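Local coordinates for protein male-specific lethal-3 (Drosophila melanogaster, PDB 3M9Q) that reads a methylated histone H3 tail and binds roX RNAs through its chromodomain, within the complex that doubles transcription from the male X chromosome, at residues A[24-29]-A[42-47]; A[61-66]-A[74-79]; A[18-23]-A[81-86]. The protein carries 1 engineered substitution. One frame throughout, in Å; residues are numbered along the deposited sequence. Where two conformers were deposited one is given.

Contact 1: residues A[24-29]-A[42-47]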
ATOM      1  N   GLU A  24       7.686   7.910   2.480  1.00  9.86           N
ATOM      2  CA  GLU A  24       6.318   8.192   2.948  1.00  9.73           C
ATOM      3  C   GLU A  24       5.754   7.055   3.783  1.00  9.36           C
ATOM      4  O   GLU A  24       5.966   5.880   3.480  1.00  9.86           O
ATOM      5  CB  GLU A  24       5.401   8.434   1.746  1.00  9.56           C
ATOM      6  CG  GLU A  24       4.061   9.034   2.092  1.00  9.93           C
ATOM      7  CD  GLU A  24       3.217   9.347   0.879  1.00 10.25           C
ATOM      8  OE1 GLU A  24       3.655   9.096  -0.260  1.00 11.96           O
ATOM      9  OE2 GLU A  24       2.095   9.860   1.056  1.00 10.53           O
ATOM     10  N   ILE A  25       5.029   7.419   4.829  1.00  9.59           N
ATOM     11  CA  ILE A  25       4.232   6.457   5.586  1.00  9.40           C
ATOM     12  C   ILE A  25       2.883   6.345   4.900  1.00  9.20           C
ATOM     13  O   ILE A  25       2.228   7.349   4.632  1.00 10.33           O
ATOM     14  CB  ILE A  25       4.034   6.871   7.060  1.00 10.78           C
ATOM     15  CG1 ILE A  25       5.377   7.086   7.763  1.00 12.33           C
ATOM     16  CG2 ILE A  25       3.211   5.809   7.795  1.00 11.03           C
ATOM     17  CD1 ILE A  25       6.326   5.904   7.695  1.00 14.00           C
ATOM     18  N   VAL A  26       2.501   5.114   4.594  1.00  9.02           N
ATOM     19  CA  VAL A  26       1.249   4.811   3.894  1.00  9.78           C
ATOM     20  C   VAL A  26       0.553   3.650   4.587  1.00  9.59           C
ATOM     21  O   VAL A  26       1.163   2.919   5.364  1.00  9.79           O
ATOM     22  CB  VAL A  26       1.510   4.469   2.405  1.00  9.91           C
ATOM     23  CG1 VAL A  26       2.167   5.652   1.681  1.00 10.50           C
ATOM     24  CG2 VAL A  26       2.360   3.190   2.274  1.00 11.22           C
ATOM     25  N   LEU A  27      -0.728   3.484   4.315  1.00  8.93           N
ATOM     26  CA  LEU A  27      -1.479   2.370   4.874  1.00  9.19           C
ATOM     27  C   LEU A  27      -1.794   1.401   3.744  1.00  9.42           C
ATOM     28  O   LEU A  27      -2.296   1.807   2.695  1.00 10.80           O
ATOM     29  CB  LEU A  27      -2.752   2.865   5.567  1.00  9.71           C
ATOM     30  CG  LEU A  27      -2.538   4.019   6.560  1.00  9.91           C
ATOM     31  CD1 LEU A  27      -3.856   4.437   7.208  1.00 11.95           C
ATOM     32  CD2 LEU A  27      -1.492   3.711   7.632  1.00 11.98           C
ATOM     33  N   CYS A  28      -1.473   0.136   3.946  1.00  8.76           N
ATOM     34  CA  CYS A  28      -1.575  -0.876   2.896  1.00  8.87           C
ATOM     35  C   CYS A  28      -2.627  -1.917   3.238  1.00  8.89           C
ATOM     36  O   CYS A  28      -2.598  -2.519   4.303  1.00  9.60           O
ATOM     37  CB  CYS A  28      -0.225  -1.587   2.719  1.00  9.20           C
ATOM     38  SG  CYS A  28      -0.180  -2.794   1.361  1.00 10.75           S
ATOM     39  N   TYR A  29      -3.527  -2.166   2.301  1.00  9.13           N
ATOM     40  CA  TYR A  29      -4.547  -3.211   2.488  1.00  9.81           C
ATOM     41  C   TYR A  29      -3.937  -4.598   2.497  1.00 10.63           C
ATOM     42  O   TYR A  29      -3.059  -4.924   1.719  1.00 10.49           O
ATOM     43  CB  TYR A  29      -5.630  -3.145   1.404  1.00 10.76           C
ATOM     44  CG  TYR A  29      -6.729  -2.163   1.697  1.00 10.78           C
ATOM     45  CD1 TYR A  29      -7.622  -2.388   2.736  1.00 11.56           C
ATOM     46  CD2 TYR A  29      -6.865  -1.006   0.956  1.00 11.20           C
ATOM     47  CE1 TYR A  29      -8.636  -1.497   3.003  1.00 11.95           C
ATOM     48  CE2 TYR A  29      -7.878  -0.103   1.219  1.00 11.74           C
ATOM     49  CZ  TYR A  29      -8.758  -0.356   2.248  1.00 12.23           C
ATOM     50  OH  TYR A  29      -9.781   0.519   2.559  1.00 13.97           O
ATOM     51  N   SER A  42       2.802   1.246   6.879  1.00  8.63           N
ATOM     52  CA  SER A  42       3.918   0.872   6.016  1.00  8.82           C
ATOM     53  C   SER A  42       4.758   2.080   5.626  1.00  8.97           C
ATOM     54  O   SER A  42       4.328   3.222   5.741  1.00  9.12           O
ATOM     55  CB  SER A  42       3.366   0.219   4.743  1.00  9.27           C
ATOM     56  OG  SER A  42       2.476  -0.849   5.042  1.00  9.79           O
ATOM     57  N   LYS A  43       5.967   1.806   5.158  1.00  9.74           N
ATOM     58  CA  LYS A  43       6.900   2.834   4.700  1.00  9.79           C
ATOM     59  C   LYS A  43       7.332   2.510   3.283  1.00  9.97           C
ATOM     60  O   LYS A  43       7.717   1.380   2.987  1.00  9.98           O
ATOM     61  CB  LYS A  43       8.123   2.872   5.624  1.00 11.24           C
ATOM     62  CG  LYS A  43       9.219   3.867   5.236  1.00 13.15           C
ATOM     63  CD  LYS A  43      10.424   3.725   6.163  1.00 15.52           C
ATOM     64  CE  LYS A  43      11.531   4.720   5.874  1.00 17.41           C
ATOM     65  NZ  LYS A  43      12.705   4.471   6.771  1.00 19.50           N
ATOM     66  N   VAL A  44       7.296   3.506   2.413  1.00  9.70           N
ATOM     67  CA  VAL A  44       7.691   3.318   1.019  1.00  9.86           C
ATOM     68  C   VAL A  44       9.212   3.322   0.915  1.00 10.17           C
ATOM     69  O   VAL A  44       9.891   4.276   1.307  1.00 11.07           O
ATOM     70  CB  VAL A  44       7.087   4.395   0.099  1.00  9.97           C
ATOM     71  CG1 VAL A  44       7.538   4.189  -1.354  1.00 10.51           C
ATOM     72  CG2 VAL A  44       5.557   4.401   0.208  1.00 10.22           C
ATOM     73  N   LEU A  45       9.735   2.238   0.360  1.00 10.02           N
ATOM     74  CA  LEU A  45      11.177   2.039   0.192  1.00 10.84           C
ATOM     75  C   LEU A  45      11.673   2.465  -1.173  1.00 10.82           C
ATOM     76  O   LEU A  45      12.814   2.887  -1.313  1.00 12.38           O
ATOM     77  CB  LEU A  45      11.524   0.568   0.393  1.00 11.55           C
ATOM     78  CG  LEU A  45      11.194  -0.012   1.764  1.00 11.80           C
ATOM     79  CD1 LEU A  45      11.610  -1.482   1.799  1.00 13.01           C
ATOM     80  CD2 LEU A  45      11.874   0.809   2.863  1.00 13.40           C
ATOM     81  N   ASN A  46      10.818   2.327  -2.175  1.00 10.65           N
ATOM     82  CA  ASN A  46      11.196   2.595  -3.568  1.00 10.92           C
ATOM     83  C   ASN A  46       9.960   2.736  -4.414  1.00 10.27           C
ATOM     84  O   ASN A  46       8.960   2.079  -4.169  1.00 10.28           O
ATOM     85  CB  ASN A  46      12.062   1.457  -4.129  1.00 12.27           C
ATOM     86  CG  ASN A  46      12.626   1.766  -5.495  1.00 13.44           C
ATOM     87  OD1 ASN A  46      12.266   1.127  -6.495  1.00 15.98           O
ATOM     88  ND2 ASN A  46      13.501   2.749  -5.555  1.00 13.79           N
ATOM     89  N   VAL A  47      10.061   3.592  -5.419  1.00 10.30           N
ATOM     90  CA  VAL A  47       9.027   3.748  -6.446  1.00 11.39           C
ATOM     91  C   VAL A  47       9.648   3.497  -7.820  1.00 11.35           C
ATOM     92  O   VAL A  47      10.535   4.226  -8.268  1.00 12.65           O
ATOM     93  CB  VAL A  47       8.388   5.160  -6.397  1.00 12.12           C
ATOM     94  CG1 VAL A  47       7.232   5.270  -7.400  1.00 13.35           C
ATOM     95  CG2 VAL A  47       7.911   5.487  -4.981  1.00 12.76           C
TER
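Val26 and Ser42 face each other as an antiparallel hydrogen-bonded pair, and the backbone N and O of both residues are used. Ser42 N gives its hydrogen to Val26 O at 2.8 Å, while Val26 N reaches Ser42 O at 2.9 Å. Two residues further along, Val44 N bonds to Glu24 O, and between these bonds the non-hydrogen-bonded pair Ile25–Lys43 is drawn in to a CA-CA distance of 4.6 Å, with Ile25 CA making a CA-H...O contact with Ser42 O.

Side chains then pack on the two faces. On the buried face Val26 CG1 meets Val44 CG2 at 3.9 Å, the two valines crossing at about a right angle, while Val26 CG2 lies against Ser42 CB. Ser42 OG approaches Cys28 CB at 3.6 Å; its hydrogen-bond partner is Tyr40 O, so this buried hydroxyl is satisfied within its own strand. On the other face Ile25 CD1 touches Lys43 CB at 4.1 Å, and the lysine chain, CG anti to the backbone N (chi1 178°), runs outward fully extended.

Farther out, Phe20 and Leu81 pack on Val26, and Ile63 on Cys28. The N-to-C directions of the two short strand segments differ by 114°, far from the 180° of a flat antiparallel pair: the strong coiling of a first beta hairpin in the small, SH3-like chromodomain barrel.

Contact 2: residues A[61-66]-A[74-79]. Engineered in segment 74-79: Ala75 (natural residue Cys).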
ATOM      1  N   TYR A  61       5.415   0.054  -5.982  1.00 10.31           N
ATOM      2  CA  TYR A  61       5.819   0.628  -4.705  1.00 10.51           C
ATOM      3  C   TYR A  61       6.334  -0.462  -3.798  1.00 10.47           C
ATOM      4  O   TYR A  61       5.571  -1.285  -3.304  1.00 10.81           O
ATOM      5  CB  TYR A  61       4.630   1.342  -4.052  1.00  9.95           C
ATOM      6  CG  TYR A  61       4.030   2.431  -4.922  1.00  9.63           C
ATOM      7  CD1 TYR A  61       4.477   3.746  -4.841  1.00 10.03           C
ATOM      8  CD2 TYR A  61       3.034   2.145  -5.843  1.00  9.76           C
ATOM      9  CE1 TYR A  61       3.941   4.745  -5.645  1.00  9.86           C
ATOM     10  CE2 TYR A  61       2.491   3.138  -6.646  1.00  9.75           C
ATOM     11  CZ  TYR A  61       2.953   4.435  -6.550  1.00  9.85           C
ATOM     12  OH  TYR A  61       2.421   5.433  -7.341  1.00 10.59           O
ATOM     13  N   LYS A  62       7.644  -0.493  -3.608  1.00 10.22           N
ATOM     14  CA  LYS A  62       8.229  -1.410  -2.633  1.00 10.74           C
ATOM     15  C   LYS A  62       8.010  -0.828  -1.253  1.00 10.47           C
ATOM     16  O   LYS A  62       8.399   0.308  -0.978  1.00 10.32           O
ATOM     17  CB  LYS A  62       9.722  -1.652  -2.874  1.00 12.34           C
ATOM     18  CG  LYS A  62      10.251  -2.793  -2.000  1.00 14.66           C
ATOM     19  CD  LYS A  62      11.736  -3.045  -2.116  1.00 17.57           C
ATOM     20  CE  LYS A  62      12.114  -4.245  -1.260  1.00 19.60           C
ATOM     21  NZ  LYS A  62      13.532  -4.659  -1.439  1.00 21.64           N
ATOM     22  N   ILE A  63       7.375  -1.616  -0.399  1.00 10.21           N
ATOM     23  CA  ILE A  63       7.051  -1.166   0.947  1.00 10.74           C
ATOM     24  C   ILE A  63       7.555  -2.094   2.033  1.00 10.48           C
ATOM     25  O   ILE A  63       7.747  -3.292   1.840  1.00 11.21           O
ATOM     26  CB  ILE A  63       5.535  -0.922   1.126  1.00 10.94           C
ATOM     27  CG1 ILE A  63       4.740  -2.222   0.987  1.00 11.47           C
ATOM     28  CG2 ILE A  63       5.028   0.161   0.162  1.00 11.86           C
ATOM     29  CD1 ILE A  63       3.243  -2.048   1.319  1.00 12.35           C
ATOM     30  N   HIS A  64       7.782  -1.467   3.176  1.00 10.03           N
ATOM     31  CA  HIS A  64       8.148  -2.108   4.431  1.00 10.64           C
ATOM     32  C   HIS A  64       6.978  -2.011   5.397  1.00  9.87           C
ATOM     33  O   HIS A  64       6.364  -0.960   5.546  1.00 10.43           O
ATOM     34  CB  HIS A  64       9.364  -1.392   5.033  1.00 11.38           C
ATOM     35  CG  HIS A  64       9.765  -1.911   6.378  1.00 11.41           C
ATOM     36  ND1 HIS A  64      10.437  -3.103   6.529  1.00 12.26           N
ATOM     37  CD2 HIS A  64       9.587  -1.419   7.628  1.00 11.87           C
ATOM     38  CE1 HIS A  64      10.659  -3.321   7.813  1.00 12.81           C
ATOM     39  NE2 HIS A  64      10.158  -2.311   8.501  1.00 12.52           N
ATOM     40  N   PHE A  65       6.678  -3.110   6.063  1.00 10.52           N
ATOM     41  CA  PHE A  65       5.613  -3.121   7.074  1.00 10.46           C
ATOM     42  C   PHE A  65       6.201  -2.763   8.414  1.00 10.28           C
ATOM     43  O   PHE A  65       7.059  -3.453   8.943  1.00 10.74           O
ATOM     44  CB  PHE A  65       4.905  -4.470   7.057  1.00 11.71           C
ATOM     45  CG  PHE A  65       4.310  -4.751   5.728  1.00 12.56           C
ATOM     46  CD1 PHE A  65       3.135  -4.127   5.349  1.00 12.57           C
ATOM     47  CD2 PHE A  65       4.977  -5.534   4.802  1.00 13.56           C
ATOM     48  CE1 PHE A  65       2.595  -4.342   4.106  1.00 13.88           C
ATOM     49  CE2 PHE A  65       4.447  -5.746   3.549  1.00 14.66           C
ATOM     50  CZ  PHE A  65       3.255  -5.146   3.202  1.00 14.41           C
ATOM     51  N   GLN A  66       5.759  -1.633   8.938  1.00  9.83           N
ATOM     52  CA  GLN A  66       6.353  -1.093  10.157  1.00 10.58           C
ATOM     53  C   GLN A  66       6.214  -2.095  11.305  1.00 10.46           C
ATOM     54  O   GLN A  66       5.132  -2.623  11.571  1.00 10.68           O
ATOM     55  CB  GLN A  66       5.693   0.233  10.550  1.00 10.71           C
ATOM     56  CG  GLN A  66       5.830   1.375   9.545  1.00 10.91           C
ATOM     57  CD  GLN A  66       7.246   1.880   9.402  1.00 11.39           C
ATOM     58  OE1 GLN A  66       8.150   1.150   8.990  1.00 12.63           O
ATOM     59  NE2 GLN A  66       7.447   3.148   9.721  1.00 11.19           N
ATOM     60  N   ARG A  74       7.534  -6.050   0.467  1.00 15.33           N
ATOM     61  CA  ARG A  74       6.798  -6.435  -0.759  1.00 15.87           C
ATOM     62  C   ARG A  74       6.604  -5.239  -1.692  1.00 14.10           C
ATOM     63  O   ARG A  74       6.481  -4.119  -1.232  1.00 12.43           O
ATOM     64  CB  ARG A  74       5.388  -6.954  -0.396  1.00 18.18           C
ATOM     65  CG  ARG A  74       5.302  -8.269   0.346  1.00 21.24           C
ATOM     66  CD  ARG A  74       3.847  -8.577   0.690  1.00 23.40           C
ATOM     67  NE  ARG A  74       2.913  -7.947  -0.242  1.00 25.27           N
ATOM     68  CZ  ARG A  74       1.829  -7.260   0.113  1.00 26.09           C
ATOM     69  NH1 ARG A  74       1.494  -7.115   1.389  1.00 26.89           N
ATOM     70  NH2 ARG A  74       1.063  -6.732  -0.826  1.00 27.35           N
ATOM     71  N   ALA A  75       6.533  -5.510  -2.993  1.00 13.48           N
ATOM     72  CA  ALA A  75       6.140  -4.513  -4.000  1.00 12.92           C
ATOM     73  C   ALA A  75       4.653  -4.614  -4.308  1.00 12.49           C
ATOM     74  O   ALA A  75       4.134  -5.694  -4.580  1.00 14.16           O
ATOM     75  CB  ALA A  75       6.960  -4.684  -5.281  1.00 14.40           C
ATOM     76  N   VAL A  76       3.981  -3.473  -4.261  1.00 11.47           N
ATOM     77  CA  VAL A  76       2.538  -3.376  -4.493  1.00 11.39           C
ATOM     78  C   VAL A  76       2.173  -2.256  -5.456  1.00 10.72           C
ATOM     79  O   VAL A  76       2.987  -1.392  -5.774  1.00 10.85           O
ATOM     80  CB  VAL A  76       1.758  -3.147  -3.168  1.00 10.93           C
ATOM     81  CG1 VAL A  76       2.050  -4.249  -2.163  1.00 12.00           C
ATOM     82  CG2 VAL A  76       2.077  -1.776  -2.567  1.00 11.29           C
ATOM     83  N   ARG A  77       0.931  -2.297  -5.916  1.00 10.21           N
ATOM     84  CA  ARG A  77       0.357  -1.252  -6.779  1.00 10.43           C
ATOM     85  C   ARG A  77      -0.342  -0.182  -5.939  1.00 10.07           C
ATOM     86  O   ARG A  77      -0.683  -0.399  -4.781  1.00 10.25           O
ATOM     87  CB  ARG A  77      -0.627  -1.853  -7.790  1.00 12.21           C
ATOM     88  CG  ARG A  77       0.006  -2.803  -8.798  1.00 13.55           C
ATOM     89  CD  ARG A  77       0.926  -2.084  -9.782  1.00 14.29           C
ATOM     90  NE  ARG A  77       0.186  -1.245 -10.718  1.00 15.24           N
ATOM     91  CZ  ARG A  77      -0.287  -1.664 -11.884  1.00 15.88           C
ATOM     92  NH1 ARG A  77      -0.082  -2.915 -12.261  1.00 16.58           N
ATOM     93  NH2 ARG A  77      -0.949  -0.832 -12.676  1.00 16.84           N
ATOM     94  N   ALA A  78      -0.552   0.977  -6.536  1.00 10.32           N
ATOM     95  CA  ALA A  78      -1.111   2.120  -5.814  1.00 10.82           C
ATOM     96  C   ALA A  78      -2.491   1.818  -5.265  1.00 11.54           C
ATOM     97  O   ALA A  78      -2.936   2.396  -4.269  1.00 11.95           O
ATOM     98  CB  ALA A  78      -1.171   3.370  -6.724  1.00 11.37           C
ATOM     99  N   THR A  79      -3.178   0.894  -5.909  0.50 12.01           N
ATOM    100  CA  THR A  79      -4.587   0.659  -5.594  0.50 12.70           C
ATOM    101  C   THR A  79      -4.785   0.139  -4.171  0.50 12.15           C
ATOM    102  O   THR A  79      -5.859   0.285  -3.593  0.50 12.47           O
ATOM    103  CB  THR A  79      -5.215  -0.331  -6.575  0.50 13.63           C
ATOM    104  OG1 THR A  79      -4.496  -1.564  -6.523  0.50 13.73           O
ATOM    105  CG2 THR A  79      -5.152   0.204  -7.981  0.50 13.77           C
TER
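This beta hairpin joins strand 57-65 to the short edge strand 74-76 of the chromodomain sheet. Four backbone bonds hold it: Tyr61 and Val76 exchange two, as do Ile63 and Arg74, the straightest being Ile63 N to Arg74 O (2.8 Å, 174° at the hydrogen). Between them Lys62 and Ala75, an engineered residue replacing a natural cysteine, lie with their CA atoms 4.0 Å apart.

On the face carrying Tyr61, Ile63 and Val76, Ile63 CD1 meets Val76 CG2 at 4.1 Å, the two side chains crossing at about a right angle. Ile63 CG1 sits between the backbone N and the carbonyl carbon (chi1 65°), which lays it over Arg74 O at 3.4 Å. The Tyr61 ring receives Val76 O at its edge, in plane, and its CE2 touches Ala78 CB at 3.7 Å; its OH is bonded to Leu19 N.

Arg74 bends at chi3, bringing NH1 obliquely within 3.2 Å of Phe65 CZ, with guanidinium and ring planes 22° apart; its side chain also packs on Pro31. Chemically, then, the backbone bonds set the register, while methyl and ring contacts close the inner face.

Contact 3: residues A[18-23]-A[81-86]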
ATOM      1  N   PRO A  18       2.490   8.800 -10.480  1.00 11.53           N
ATOM      2  CA  PRO A  18       2.987   8.304  -9.202  1.00 11.93           C
ATOM      3  C   PRO A  18       2.336   9.065  -8.069  1.00 11.97           C
ATOM      4  O   PRO A  18       2.251  10.291  -8.115  1.00 13.30           O
ATOM      5  CB  PRO A  18       4.484   8.594  -9.274  1.00 12.94           C
ATOM      6  CG  PRO A  18       4.603   9.761 -10.190  1.00 13.00           C
ATOM      7  CD  PRO A  18       3.472   9.657 -11.173  1.00 12.51           C
ATOM      8  N   LEU A  19       1.849   8.337  -7.077  1.00 11.28           N
ATOM      9  CA  LEU A  19       0.979   8.918  -6.052  1.00 11.60           C
ATOM     10  C   LEU A  19       1.587   8.953  -4.671  1.00 10.97           C
ATOM     11  O   LEU A  19       1.078   9.636  -3.787  1.00 11.84           O
ATOM     12  CB  LEU A  19      -0.340   8.162  -6.000  1.00 12.39           C
ATOM     13  CG  LEU A  19      -1.173   8.213  -7.280  1.00 13.11           C
ATOM     14  CD1 LEU A  19      -2.495   7.505  -7.047  1.00 14.74           C
ATOM     15  CD2 LEU A  19      -1.403   9.641  -7.745  1.00 14.50           C
ATOM     16  N   PHE A  20       2.669   8.204  -4.498  1.00 10.53           N
ATOM     17  CA  PHE A  20       3.378   8.103  -3.213  1.00 10.37           C
ATOM     18  C   PHE A  20       4.867   8.237  -3.462  1.00 10.58           C
ATOM     19  O   PHE A  20       5.337   7.994  -4.579  1.00 11.61           O
ATOM     20  CB  PHE A  20       3.060   6.765  -2.521  1.00 10.26           C
ATOM     21  CG  PHE A  20       1.586   6.509  -2.354  1.00  9.54           C
ATOM     22  CD1 PHE A  20       0.899   7.003  -1.255  1.00  9.92           C
ATOM     23  CD2 PHE A  20       0.882   5.790  -3.300  1.00 10.50           C
ATOM     24  CE1 PHE A  20      -0.453   6.770  -1.124  1.00 10.45           C
ATOM     25  CE2 PHE A  20      -0.460   5.573  -3.177  1.00 11.41           C
ATOM     26  CZ  PHE A  20      -1.131   6.057  -2.088  1.00 11.27           C
ATOM     27  N   HIS A  21       5.611   8.601  -2.431  1.00 11.38           N
ATOM     28  CA  HIS A  21       7.045   8.853  -2.575  1.00 12.34           C
ATOM     29  C   HIS A  21       7.880   8.059  -1.591  1.00 11.11           C
ATOM     30  O   HIS A  21       7.407   7.653  -0.530  1.00 10.86           O
ATOM     31  CB  HIS A  21       7.349  10.352  -2.422  1.00 14.21           C
ATOM     32  CG  HIS A  21       6.978  10.917  -1.086  1.00 15.57           C
ATOM     33  ND1 HIS A  21       5.759  11.517  -0.840  1.00 17.21           N
ATOM     34  CD2 HIS A  21       7.665  10.975   0.077  1.00 16.32           C
ATOM     35  CE1 HIS A  21       5.716  11.919   0.417  1.00 17.02           C
ATOM     36  NE2 HIS A  21       6.856  11.597   1.000  1.00 17.44           N
ATOM     37  N   LYS A  22       9.131   7.834  -1.960  1.00 12.00           N
ATOM     38  CA  LYS A  22      10.089   7.191  -1.061  1.00 12.08           C
ATOM     39  C   LYS A  22      10.123   7.890   0.289  1.00 11.57           C
ATOM     40  O   LYS A  22      10.241   9.110   0.372  1.00 12.07           O
ATOM     41  CB  LYS A  22      11.497   7.164  -1.676  1.00 13.05           C
ATOM     42  CG  LYS A  22      12.523   6.474  -0.783  1.00 13.98           C
ATOM     43  CD  LYS A  22      13.858   6.220  -1.478  1.00 14.94           C
ATOM     44  CE  LYS A  22      14.826   5.462  -0.558  1.00 15.71           C
ATOM     45  NZ  LYS A  22      16.123   5.124  -1.228  1.00 17.01           N
ATOM     46  N   GLY A  23      10.032   7.094   1.349  1.00 11.26           N
ATOM     47  CA  GLY A  23      10.070   7.589   2.719  1.00 11.08           C
ATOM     48  C   GLY A  23       8.707   7.846   3.321  1.00 10.85           C
ATOM     49  O   GLY A  23       8.581   7.993   4.527  1.00 11.97           O
ATOM     50  N   LEU A  81      -2.908   1.066  -1.584  1.00  9.87           N
ATOM     51  CA  LEU A  81      -2.314   2.046  -0.662  1.00  8.96           C
ATOM     52  C   LEU A  81      -3.242   3.216  -0.384  1.00  9.43           C
ATOM     53  O   LEU A  81      -3.992   3.666  -1.252  1.00 10.60           O
ATOM     54  CB  LEU A  81      -0.991   2.562  -1.234  1.00  9.31           C
ATOM     55  CG  LEU A  81       0.099   1.511  -1.416  1.00  9.23           C
ATOM     56  CD1 LEU A  81       1.370   2.176  -1.951  1.00 10.39           C
ATOM     57  CD2 LEU A  81       0.353   0.775  -0.113  1.00 10.31           C
ATOM     58  N   LEU A  82      -3.175   3.704   0.846  1.00  9.49           N
ATOM     59  CA  LEU A  82      -3.881   4.906   1.280  1.00  9.50           C
ATOM     60  C   LEU A  82      -2.925   5.893   1.912  1.00  8.75           C
ATOM     61  O   LEU A  82      -1.992   5.513   2.612  1.00  9.40           O
ATOM     62  CB  LEU A  82      -4.962   4.567   2.301  1.00 10.06           C
ATOM     63  CG  LEU A  82      -6.152   3.730   1.831  1.00 10.67           C
ATOM     64  CD1 LEU A  82      -7.043   3.353   3.007  1.00 11.78           C
ATOM     65  CD2 LEU A  82      -6.956   4.449   0.753  1.00 12.24           C
ATOM     66  N   LYS A  83      -3.204   7.166   1.689  1.00  9.37           N
ATOM     67  CA  LYS A  83      -2.495   8.250   2.368  1.00  9.31           C
ATOM     68  C   LYS A  83      -2.724   8.205   3.878  1.00  8.89           C
ATOM     69  O   LYS A  83      -3.782   7.806   4.347  1.00  9.19           O
ATOM     70  CB  LYS A  83      -2.948   9.600   1.815  1.00  9.42           C
ATOM     71  CG  LYS A  83      -2.537   9.861   0.371  1.00 10.01           C
ATOM     72  CD  LYS A  83      -1.069  10.180   0.270  1.00  9.92           C
ATOM     73  CE  LYS A  83      -0.606  10.353  -1.164  1.00 10.08           C
ATOM     74  NZ  LYS A  83       0.814  10.778  -1.202  1.00 10.34           N
ATOM     75  N   ASP A  84      -1.708   8.640   4.613  1.00  8.57           N
ATOM     76  CA  ASP A  84      -1.684   8.575   6.088  1.00  9.10           C
ATOM     77  C   ASP A  84      -2.416   9.747   6.736  1.00  9.23           C
ATOM     78  O   ASP A  84      -1.889  10.435   7.604  1.00 10.91           O
ATOM     79  CB  ASP A  84      -0.234   8.536   6.558  1.00  9.54           C
ATOM     80  CG  ASP A  84      -0.091   8.154   8.015  1.00  9.21           C
ATOM     81  OD1 ASP A  84      -1.022   7.525   8.565  1.00  9.50           O
ATOM     82  OD2 ASP A  84       0.966   8.495   8.590  1.00  9.66           O
ATOM     83  N   THR A  85      -3.637   9.975   6.285  1.00  9.48           N
ATOM     84  CA  THR A  85      -4.516  11.021   6.825  1.00  9.45           C
ATOM     85  C   THR A  85      -5.211  10.553   8.095  1.00  9.31           C
ATOM     86  O   THR A  85      -5.319   9.364   8.362  1.00  9.23           O
ATOM     87  CB  THR A  85      -5.608  11.379   5.818  1.00  8.97           C
ATOM     88  OG1 THR A  85      -6.393  10.204   5.586  1.00  9.81           O
ATOM     89  CG2 THR A  85      -5.016  11.901   4.501  1.00 10.49           C
ATOM     90  N   GLU A  86      -5.710  11.498   8.875  1.00  8.94           N
ATOM     91  CA  GLU A  86      -6.454  11.166  10.087  1.00  9.62           C
ATOM     92  C   GLU A  86      -7.633  10.255   9.758  1.00  9.30           C
ATOM     93  O   GLU A  86      -7.921   9.294  10.477  1.00  9.39           O
ATOM     94  CB  GLU A  86      -6.929  12.438  10.809  1.00 10.08           C
ATOM     95  CG  GLU A  86      -8.014  12.216  11.874  1.00 10.18           C
ATOM     96  CD  GLU A  86      -7.583  11.419  13.099  1.00 10.34           C
ATOM     97  OE1 GLU A  86      -6.410  11.010  13.197  1.00 10.55           O
ATOM     98  OE2 GLU A  86      -8.456  11.208  13.972  1.00 11.06           O
TER
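Phe20, in the loop leading into the first strand of the chromodomain barrel, plugs its ring against the last strand, 81-83, and Lys83 bends around it. Leu81 supplies the hydrophobic floor: its CB stands 3.6 Å from Phe20 CZ, and its CD1 lies over one ring face, a CH-pi contact 4.3 Å from the centroid.

From Lys83 CB the chain turns twice, CG lying beside the backbone N (chi1 -68°) and the next bond folding again (chi2 -74°), before it straightens past the ring. CG comes to 4.0 Å from Phe20 CE1; CD passes the same carbon and then CD1; CE stays at 3.6 Å from Phe20 CE1 while nearing Leu19 O. Beyond CE the ammonium nitrogen also makes a salt bridge with Glu24 OE2, just after segment 18-23. A methionine in place of Lys83 would probably leave Glu24 without its countercharge and the Leu19 carbonyl without its donor.

The same ring is met at its edge, in plane, by Lys83 N, so main chain and side chain of one residue both border it. At the tip, Lys83 NZ bonds to Leu19 O at 2.8 Å, in the plane of that carbonyl.

From the N terminus, 18-23 comes first and waits for its partner until 81-86, so contact 3 closes the longest loop and encloses both others. Within it, 42-47 turns back onto 24-29 to close contact 1, and only after that does 61-66 meet 74-79 in contact 2; these two hairpins follow in series and none of the loops cross. Strands 39-51 and 57-65 lie side by side, joining the hairpins through bonds such as Lys43 N to His64 O. Strand 81-83 then pairs with 25-29, through Leu82 N and Leu27 O, and helix 86-100 follows it. Tyr61 OH binds Leu19 N, fastening the entry loop to the second hairpin.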